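Local coordinates for acyltransferase (Actinoplanes teichomyceticus, PDB 4Q38), which transfers long fatty acyl chains from acyl-CoA onto the amino sugar of glycopeptide antibiotics of the teicoplanin type, at residues H126-V129 with F130-T133; R139-E143 with R144-D148; G285-D288 with G289-S292. All blocks are in the same frame, centred on the assembly; numbering follows the deposited sequence.

Contact 1: residues H126-V129 with F130-T133; sequences HVYV and FLAT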
ATOM      1  N   HIS A 126      -7.463   5.308   9.353  1.00 23.80           N
ATOM      2  CA  HIS A 126      -6.765   5.606   8.100  1.00 24.15           C
ATOM      3  C   HIS A 126      -7.622   5.454   6.882  1.00 23.86           C
ATOM      4  O   HIS A 126      -7.298   5.968   5.807  1.00 24.46           O
ATOM      5  CB  HIS A 126      -5.491   4.776   8.028  1.00 22.84           C
ATOM      6  CG  HIS A 126      -4.487   5.187   9.065  1.00 22.64           C
ATOM      7  ND1 HIS A 126      -3.858   6.377   9.020  1.00 22.96           N
ATOM      8  CD2 HIS A 126      -4.049   4.550  10.226  1.00 21.73           C
ATOM      9  CE1 HIS A 126      -3.047   6.494  10.094  1.00 22.57           C
ATOM     10  NE2 HIS A 126      -3.158   5.376  10.824  1.00 23.02           N
ATOM     11  N   VAL A 127      -8.743   4.758   7.025  1.00 23.73           N
ATOM     12  CA  VAL A 127      -9.769   4.811   5.986  1.00 22.42           C
ATOM     13  C   VAL A 127     -10.375   6.223   5.918  1.00 23.20           C
ATOM     14  O   VAL A 127     -10.596   6.766   4.814  1.00 23.23           O
ATOM     15  CB  VAL A 127     -10.867   3.752   6.221  1.00 23.05           C
ATOM     16  CG1 VAL A 127     -11.959   3.860   5.162  1.00 23.21           C
ATOM     17  CG2 VAL A 127     -10.261   2.358   6.220  1.00 22.99           C
ATOM     18  N   TYR A 128     -10.640   6.822   7.085  1.00 23.29           N
ATOM     19  CA  TYR A 128     -11.161   8.206   7.124  1.00 24.41           C
ATOM     20  C   TYR A 128     -10.141   9.190   6.559  1.00 24.01           C
ATOM     21  O   TYR A 128     -10.501  10.111   5.829  1.00 24.00           O
ATOM     22  CB  TYR A 128     -11.590   8.622   8.545  1.00 24.13           C
ATOM     23  CG  TYR A 128     -12.655   7.715   9.108  1.00 24.36           C
ATOM     24  CD1 TYR A 128     -13.883   7.566   8.456  1.00 25.10           C
ATOM     25  CD2 TYR A 128     -12.421   6.971  10.255  1.00 25.21           C
ATOM     26  CE1 TYR A 128     -14.851   6.706   8.944  1.00 25.00           C
ATOM     27  CE2 TYR A 128     -13.383   6.103  10.755  1.00 26.00           C
ATOM     28  CZ  TYR A 128     -14.590   5.979  10.093  1.00 26.30           C
ATOM     29  OH  TYR A 128     -15.544   5.124  10.571  1.00 27.67           O
ATOM     30  N   VAL A 129      -8.869   8.985   6.901  1.00 23.96           N
ATOM     31  CA  VAL A 129      -7.785   9.750   6.276  1.00 23.84           C
ATOM     32  C   VAL A 129      -7.873   9.637   4.760  1.00 24.15           C
ATOM     33  O   VAL A 129      -7.835  10.657   4.065  1.00 23.33           O
ATOM     34  CB  VAL A 129      -6.382   9.295   6.732  1.00 24.83           C
ATOM     35  CG1 VAL A 129      -5.303  10.061   5.965  1.00 24.33           C
ATOM     36  CG2 VAL A 129      -6.190   9.531   8.219  1.00 24.58           C
ATOM     37  N   PHE A 130      -8.008   8.404   4.257  1.00 23.24           N
ATOM     38  CA  PHE A 130      -8.049   8.166   2.817  1.00 23.92           C
ATOM     39  C   PHE A 130      -9.256   8.891   2.198  1.00 25.04           C
ATOM     40  O   PHE A 130      -9.103   9.628   1.224  1.00 24.72           O
ATOM     41  CB  PHE A 130      -8.110   6.654   2.523  1.00 23.13           C
ATOM     42  CG  PHE A 130      -7.800   6.278   1.089  1.00 23.60           C
ATOM     43  CD1 PHE A 130      -8.727   6.494   0.066  1.00 23.32           C
ATOM     44  CD2 PHE A 130      -6.589   5.657   0.771  1.00 22.51           C
ATOM     45  CE1 PHE A 130      -8.442   6.125  -1.247  1.00 24.75           C
ATOM     46  CE2 PHE A 130      -6.298   5.291  -0.536  1.00 22.79           C
ATOM     47  CZ  PHE A 130      -7.226   5.515  -1.546  1.00 23.52           C
ATOM     48  N   LEU A 131     -10.441   8.687   2.783  1.00 26.16           N
ATOM     49  CA  LEU A 131     -11.676   9.332   2.301  1.00 26.23           C
ATOM     50  C   LEU A 131     -11.562  10.861   2.279  1.00 25.74           C
ATOM     51  O   LEU A 131     -12.004  11.512   1.335  1.00 26.59           O
ATOM     52  CB  LEU A 131     -12.881   8.922   3.167  1.00 26.20           C
ATOM     53  CG  LEU A 131     -13.283   7.443   3.146  1.00 26.91           C
ATOM     54  CD1 LEU A 131     -14.434   7.148   4.096  1.00 27.13           C
ATOM     55  CD2 LEU A 131     -13.617   6.984   1.734  1.00 26.23           C
ATOM     56  N   ALA A 132     -10.977  11.424   3.328  1.00 26.11           N
ATOM     57  CA  ALA A 132     -10.844  12.870   3.440  1.00 26.90           C
ATOM     58  C   ALA A 132      -9.860  13.424   2.404  1.00 28.42           C
ATOM     59  O   ALA A 132      -9.905  14.612   2.067  1.00 27.87           O
ATOM     60  CB  ALA A 132     -10.408  13.245   4.843  1.00 26.48           C
ATOM     61  N   THR A 133      -8.988  12.554   1.896  1.00 26.98           N
ATOM     62  CA  THR A 133      -7.891  12.971   1.018  1.00 26.25           C
ATOM     63  C   THR A 133      -8.209  12.705  -0.455  1.00 26.52           C
ATOM     64  O   THR A 133      -7.515  13.208  -1.342  1.00 27.02           O
ATOM     65  CB  THR A 133      -6.567  12.293   1.448  1.00 25.89           C
ATOM     66  OG1 THR A 133      -6.378  12.488   2.855  1.00 25.44           O
ATOM     67  CG2 THR A 133      -5.358  12.851   0.694  1.00 25.50           C
TER

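Contact 2: residues R139-E143 with R144-D148; sequences RFHAE and RGIPD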
ATOM      1  N   ARG A 139      -8.011  16.024  -7.552  1.00 30.44           N
ATOM      2  CA  ARG A 139      -7.666  17.323  -8.151  1.00 31.01           C
ATOM      3  C   ARG A 139      -6.276  17.266  -8.776  1.00 29.48           C
ATOM      4  O   ARG A 139      -6.061  17.793  -9.867  1.00 28.79           O
ATOM      5  CB  ARG A 139      -7.736  18.458  -7.128  1.00 32.62           C
ATOM      6  CG  ARG A 139      -9.152  18.836  -6.712  1.00 35.30           C
ATOM      7  CD  ARG A 139      -9.200  20.173  -5.982  1.00 36.65           C
ATOM      8  NE  ARG A 139      -8.534  20.150  -4.671  1.00 38.80           N
ATOM      9  CZ  ARG A 139      -9.099  19.738  -3.532  1.00 39.21           C
ATOM     10  NH1 ARG A 139     -10.350  19.286  -3.516  1.00 39.03           N
ATOM     11  NH2 ARG A 139      -8.407  19.766  -2.401  1.00 39.44           N
ATOM     12  N   PHE A 140      -5.342  16.618  -8.081  1.00 28.17           N
ATOM     13  CA  PHE A 140      -3.995  16.412  -8.612  1.00 28.24           C
ATOM     14  C   PHE A 140      -4.023  15.577  -9.896  1.00 27.38           C
ATOM     15  O   PHE A 140      -3.375  15.954 -10.878  1.00 27.06           O
ATOM     16  CB  PHE A 140      -3.058  15.800  -7.556  1.00 28.08           C
ATOM     17  CG  PHE A 140      -1.637  15.633  -8.029  1.00 29.05           C
ATOM     18  CD1 PHE A 140      -0.802  16.744  -8.199  1.00 29.04           C
ATOM     19  CD2 PHE A 140      -1.124  14.364  -8.295  1.00 28.53           C
ATOM     20  CE1 PHE A 140       0.512  16.586  -8.633  1.00 29.44           C
ATOM     21  CE2 PHE A 140       0.188  14.200  -8.723  1.00 28.67           C
ATOM     22  CZ  PHE A 140       1.005  15.315  -8.896  1.00 29.42           C
ATOM     23  N   HIS A 141      -4.772  14.463  -9.891  1.00 26.45           N
ATOM     24  CA  HIS A 141      -4.982  13.654 -11.109  1.00 26.39           C
ATOM     25  C   HIS A 141      -5.455  14.495 -12.275  1.00 26.30           C
ATOM     26  O   HIS A 141      -4.933  14.393 -13.402  1.00 25.78           O
ATOM     27  CB  HIS A 141      -5.991  12.513 -10.877  1.00 25.74           C
ATOM     28  CG  HIS A 141      -5.499  11.419  -9.950  1.00 25.72           C
ATOM     29  ND1 HIS A 141      -6.340  10.547  -9.352  1.00 25.67           N
ATOM     30  CD2 HIS A 141      -4.212  11.087  -9.512  1.00 25.19           C
ATOM     31  CE1 HIS A 141      -5.633   9.686  -8.588  1.00 25.06           C
ATOM     32  NE2 HIS A 141      -4.329  10.022  -8.678  1.00 24.33           N
ATOM     33  N   ALA A 142      -6.458  15.328 -12.015  1.00 27.60           N
ATOM     34  CA  ALA A 142      -7.001  16.234 -13.040  1.00 29.24           C
ATOM     35  C   ALA A 142      -5.954  17.219 -13.570  1.00 30.89           C
ATOM     36  O   ALA A 142      -5.843  17.427 -14.782  1.00 31.62           O
ATOM     37  CB  ALA A 142      -8.218  16.979 -12.502  1.00 28.15           C
ATOM     38  N   GLU A 143      -5.191  17.826 -12.661  1.00 31.68           N
ATOM     39  CA  GLU A 143      -4.141  18.779 -13.039  1.00 33.91           C
ATOM     40  C   GLU A 143      -3.065  18.123 -13.910  1.00 32.80           C
ATOM     41  O   GLU A 143      -2.510  18.757 -14.813  1.00 31.93           O
ATOM     42  CB  GLU A 143      -3.508  19.405 -11.790  1.00 35.72           C
ATOM     43  CG  GLU A 143      -4.425  20.358 -11.032  1.00 39.59           C
ATOM     44  CD  GLU A 143      -3.963  20.628  -9.607  1.00 43.97           C
ATOM     45  OE1 GLU A 143      -4.658  21.387  -8.893  1.00 46.01           O
ATOM     46  OE2 GLU A 143      -2.917  20.081  -9.191  1.00 45.21           O
ATOM     47  N   ARG A 144      -2.794  16.849 -13.643  1.00 31.15           N
ATOM     48  CA  ARG A 144      -1.815  16.075 -14.403  1.00 30.52           C
ATOM     49  C   ARG A 144      -2.401  15.452 -15.680  1.00 31.27           C
ATOM     50  O   ARG A 144      -1.694  14.806 -16.448  1.00 31.50           O
ATOM     51  CB  ARG A 144      -1.186  14.996 -13.496  1.00 30.82           C
ATOM     52  CG  ARG A 144      -0.200  15.564 -12.465  1.00 30.86           C
ATOM     53  CD  ARG A 144       1.074  15.989 -13.184  1.00 31.70           C
ATOM     54  NE  ARG A 144       2.042  16.697 -12.355  1.00 32.39           N
ATOM     55  CZ  ARG A 144       3.338  16.799 -12.654  1.00 34.35           C
ATOM     56  NH1 ARG A 144       3.826  16.227 -13.759  1.00 31.82           N
ATOM     57  NH2 ARG A 144       4.156  17.463 -11.843  1.00 33.96           N
ATOM     58  N   GLY A 145      -3.699  15.634 -15.901  1.00 31.17           N
ATOM     59  CA  GLY A 145      -4.344  15.097 -17.097  1.00 29.41           C
ATOM     60  C   GLY A 145      -4.550  13.593 -17.070  1.00 29.07           C
ATOM     61  O   GLY A 145      -4.769  12.982 -18.118  1.00 29.94           O
ATOM     62  N   ILE A 146      -4.482  12.996 -15.879  1.00 28.41           N
ATOM     63  CA  ILE A 146      -4.667  11.550 -15.698  1.00 27.50           C
ATOM     64  C   ILE A 146      -6.124  11.191 -16.027  1.00 27.49           C
ATOM     65  O   ILE A 146      -7.037  11.808 -15.485  1.00 27.51           O
ATOM     66  CB  ILE A 146      -4.397  11.121 -14.233  1.00 28.16           C
ATOM     67  CG1 ILE A 146      -3.089  11.728 -13.681  1.00 31.06           C
ATOM     68  CG2 ILE A 146      -4.463   9.602 -14.071  1.00 28.43           C
ATOM     69  CD1 ILE A 146      -1.819  11.156 -14.252  1.00 28.69           C
ATOM     70  N   PRO A 147      -6.353  10.189 -16.898  1.00 28.06           N
ATOM     71  CA  PRO A 147      -7.740   9.764 -17.144  1.00 28.42           C
ATOM     72  C   PRO A 147      -8.452   9.329 -15.863  1.00 29.77           C
ATOM     73  O   PRO A 147      -7.839   8.703 -14.978  1.00 28.29           O
ATOM     74  CB  PRO A 147      -7.580   8.557 -18.074  1.00 29.49           C
ATOM     75  CG  PRO A 147      -6.255   8.745 -18.728  1.00 29.70           C
ATOM     76  CD  PRO A 147      -5.390   9.398 -17.682  1.00 27.60           C
ATOM     77  N   ASP A 148      -9.737   9.658 -15.768  1.00 30.17           N
ATOM     78  CA  ASP A 148     -10.538   9.326 -14.590  1.00 31.64           C
ATOM     79  C   ASP A 148     -10.510   7.840 -14.256  1.00 29.86           C
ATOM     80  O   ASP A 148     -10.457   7.477 -13.084  1.00 29.40           O
ATOM     81  CB  ASP A 148     -11.991   9.770 -14.769  1.00 33.33           C
ATOM     82  CG  ASP A 148     -12.161  11.274 -14.722  1.00 37.12           C
ATOM     83  OD1 ASP A 148     -11.308  11.982 -14.135  1.00 35.96           O
ATOM     84  OD2 ASP A 148     -13.179  11.754 -15.270  1.00 40.39           O
TER

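Contact 3: residues G285-D288 with G289-S292; sequences GNAD and GDSS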
ATOM      1  N   GLY A 285      21.852 -17.834   5.798  1.00 46.07           N
ATOM      2  CA  GLY A 285      21.358 -17.659   7.162  1.00 47.74           C
ATOM      3  C   GLY A 285      20.521 -16.410   7.384  1.00 48.26           C
ATOM      4  O   GLY A 285      19.928 -16.244   8.451  1.00 49.99           O
ATOM      5  N   ASN A 286      20.467 -15.535   6.382  1.00 47.94           N
ATOM      6  CA  ASN A 286      19.699 -14.296   6.482  1.00 48.36           C
ATOM      7  C   ASN A 286      18.189 -14.554   6.414  1.00 48.28           C
ATOM      8  O   ASN A 286      17.665 -14.981   5.385  1.00 44.31           O
ATOM      9  CB  ASN A 286      20.148 -13.311   5.399  1.00 51.00           C
ATOM     10  CG  ASN A 286      19.591 -11.914   5.611  1.00 53.58           C
ATOM     11  OD1 ASN A 286      20.320 -10.996   5.983  1.00 58.37           O
ATOM     12  ND2 ASN A 286      18.302 -11.749   5.380  1.00 52.39           N
ATOM     13  N   ALA A 287      17.500 -14.296   7.521  1.00 47.22           N
ATOM     14  CA  ALA A 287      16.077 -14.617   7.649  1.00 46.97           C
ATOM     15  C   ALA A 287      15.133 -13.430   7.390  1.00 48.88           C
ATOM     16  O   ALA A 287      13.925 -13.538   7.623  1.00 47.01           O
ATOM     17  CB  ALA A 287      15.800 -15.225   9.020  1.00 47.72           C
ATOM     18  N   ASP A 288      15.679 -12.316   6.896  1.00 49.82           N
ATOM     19  CA  ASP A 288      14.911 -11.075   6.700  1.00 51.23           C
ATOM     20  C   ASP A 288      13.729 -11.194   5.731  1.00 48.92           C
ATOM     21  O   ASP A 288      12.752 -10.459   5.865  1.00 50.40           O
ATOM     22  CB  ASP A 288      15.821  -9.923   6.242  1.00 54.55           C
ATOM     23  CG  ASP A 288      16.858  -9.533   7.286  1.00 57.50           C
ATOM     24  OD1 ASP A 288      16.850 -10.100   8.401  1.00 58.30           O
ATOM     25  OD2 ASP A 288      17.692  -8.651   6.983  1.00 58.66           O
ATOM     26  N   GLY A 289      13.820 -12.111   4.768  1.00 44.38           N
ATOM     27  CA  GLY A 289      12.802 -12.245   3.722  1.00 39.52           C
ATOM     28  C   GLY A 289      11.664 -13.195   4.039  1.00 36.87           C
ATOM     29  O   GLY A 289      10.676 -13.255   3.305  1.00 35.37           O
ATOM     30  N   ASP A 290      11.795 -13.939   5.131  1.00 35.28           N
ATOM     31  CA  ASP A 290      10.772 -14.883   5.550  1.00 35.27           C
ATOM     32  C   ASP A 290       9.418 -14.224   5.857  1.00 35.19           C
ATOM     33  O   ASP A 290       8.373 -14.721   5.439  1.00 32.64           O
ATOM     34  CB  ASP A 290      11.255 -15.682   6.764  1.00 36.00           C
ATOM     35  CG  ASP A 290      12.362 -16.678   6.417  1.00 38.22           C
ATOM     36  OD1 ASP A 290      12.673 -16.872   5.222  1.00 37.48           O
ATOM     37  OD2 ASP A 290      12.924 -17.277   7.352  1.00 39.61           O
ATOM     38  N   SER A 291       9.443 -13.115   6.585  1.00 35.80           N
ATOM     39  CA  SER A 291       8.205 -12.436   6.971  1.00 38.00           C
ATOM     40  C   SER A 291       7.454 -11.893   5.743  1.00 36.19           C
ATOM     41  O   SER A 291       6.230 -11.944   5.689  1.00 34.23           O
ATOM     42  CB  SER A 291       8.490 -11.324   7.985  1.00 39.53           C
ATOM     43  OG  SER A 291       9.408 -10.385   7.455  1.00 44.72           O
ATOM     44  N   SER A 292       8.197 -11.416   4.750  1.00 36.22           N
ATOM     45  CA  SER A 292       7.598 -10.888   3.526  1.00 36.01           C
ATOM     46  C   SER A 292       6.806 -11.957   2.769  1.00 33.78           C
ATOM     47  O   SER A 292       5.626 -11.759   2.482  1.00 32.55           O
ATOM     48  CB  SER A 292       8.665 -10.272   2.621  1.00 39.57           C
ATOM     49  OG  SER A 292       8.077  -9.718   1.457  1.00 43.49           O
TER
HETATM   50  O   HOH W   1      10.496  -9.761   5.103  1.00 48.57           O

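Contact 1: residues H126-V129 with F130-T133
The amide of Phe130 is hydrogen-bonded to the carbonyl of His126, N to O 3.0 Å. With CG anti to the backbone N (chi1 -165°), the Phe130 ring swings off the helix and into the side chains of Leu158, Thr180 and Leu184. Leu131 follows with a hydrogen bond of its own, its N lying 2.8 Å from Val127 O. Its side chain leans back over that same carbonyl, CG 3.2 Å from Val127 O, and so helps to cover an oxygen already engaged by the backbone. The CD1 branch touches two side chains of the preceding turn, Val127 CG1 at 4.3 Å and the Tyr128 ring, which it meets obliquely. The Tyr128 hydroxyl itself is hydrogen-bonded to Ile73 O. Ala132 repeats the backbone pattern by donating to Tyr128 O, and its methyl CB also rests 3.3 Å from that Tyr128 O. At Thr133 the side chain joins in. Because OG1 stands beside the residue's own backbone N (chi1 -50°), the hydroxyl faces back along the helix and donates a hydrogen bond to Val129 O, with OG1 2.6 Å away. Val129 lies alongside, and OG1 is also hydrogen-bonded to His94 ND1. A hydroxyl donating to the carbonyl four residues earlier is a familiar way of accommodating a threonine in a buried helix, and it serves here in this part of helix 125-143, buried in the N-terminal domain and packed against helices 84-98, 157-169 and 177-184.

Contact 2: residues R139-E143 with R144-D148
Phe140 and Arg144 lie side by side, and the aliphatic part of the arginine does the touching: CG sits over one face of the ring, 4.0 Å from the Phe140 centroid and displaced toward the rim, a CH-pi contact. On the phenylalanine side, a chi1 of -177° lays the ring alongside Arg144. In the arginine, the bend at chi2 (-73°) carries the chain outward past the CE1/CZ rim, so NE passes 3.9 Å from Phe140 CZ, but guanidinium and ring planes stand 53° apart and do not stack. Beyond this point the charged end turns to other partners, forming a salt bridge with Glu241 and a hydrogen bond to His238 O. Two residues on, Ile146 points toward the helix end and packs CB against CB of His141, 4.0 Å apart. Its CG1, beside its own backbone N, comes within 3.3 Å of His141 O. That oxygen receives Ile146 N at 2.9 Å, and Gly145 N donates to Ala142 O at 3.0 Å. The positive phi of Gly145 turns the chain so that both bonds can form. These two backward bonds and the positive phi define a Schellman motif, the classic C-terminal cap of an alpha helix, with the His141-Ile146 packing as the apolar contact that commonly goes with it; here it ends helix 125-143 against Phe239 and strand 188-191.

Contact 3: residues G285-D288 with G289-S292
Ala287 and Asp290 are joined across the turn by a single backbone hydrogen bond, weak and long, with Asp290 N 3.3 Å from Ala287 O. Close to it runs a set of van der Waals contacts. CB of Asp290 lies 3.5 Å from Ala287 O, and the methyl CB of Ala287 is 3.9 Å from Asp290 OD2. The other carboxylate oxygen, OD1, is taken by the backbone N of Trp328, which ties the turn to a distant part of the chain, and His327 packs against both Ala287 and Asp290.

Water supplies the second link. Asp288 O and Ser291 OG stand 3.7 Å apart, and one water bridges them, donating to Asp288 O at 2.5 Å and lying 2.7 Å from Ser291 OG. The same water weakly accepts the amide of Ser292, so three groups grip it. The serine hydroxyl reaches it because chi1 (58°) sets OG between the backbone N and the carbonyl carbon, turned back toward the turn.

Helix 290-298 of the GNAT-like domain carries Phe296, a coenzyme A-binding residue, and Ser292 touches Trp252, another. The four residues from Ala287 to Asp290 form a type I beta turn leading into this helix, near the coenzyme A site but not lining it in these residues: Gly289 is about 10 Å from the cofactor.

How the contacts relate
Contacts 1 and 2 share helix 125-143: residues 126-133 form its early part, and residues 139-148 include its C-terminal end and the loop to helix 148-155. Their centres are 19 Å apart, and both belong to the N-terminal N-acyltransferase domain. Contact 3 comes much later in the chain, in the GNAT-like C-terminal domain, and lies across the chain's centre from both, its centre 32 Å from that of contact 1 and 39 Å from that of contact 2. None touches another. The worked example thus samples a buried helix, its cap and a turn near coenzyme A: two local elements of the helical half and one of the cofactor-binding half of a two-part enzyme.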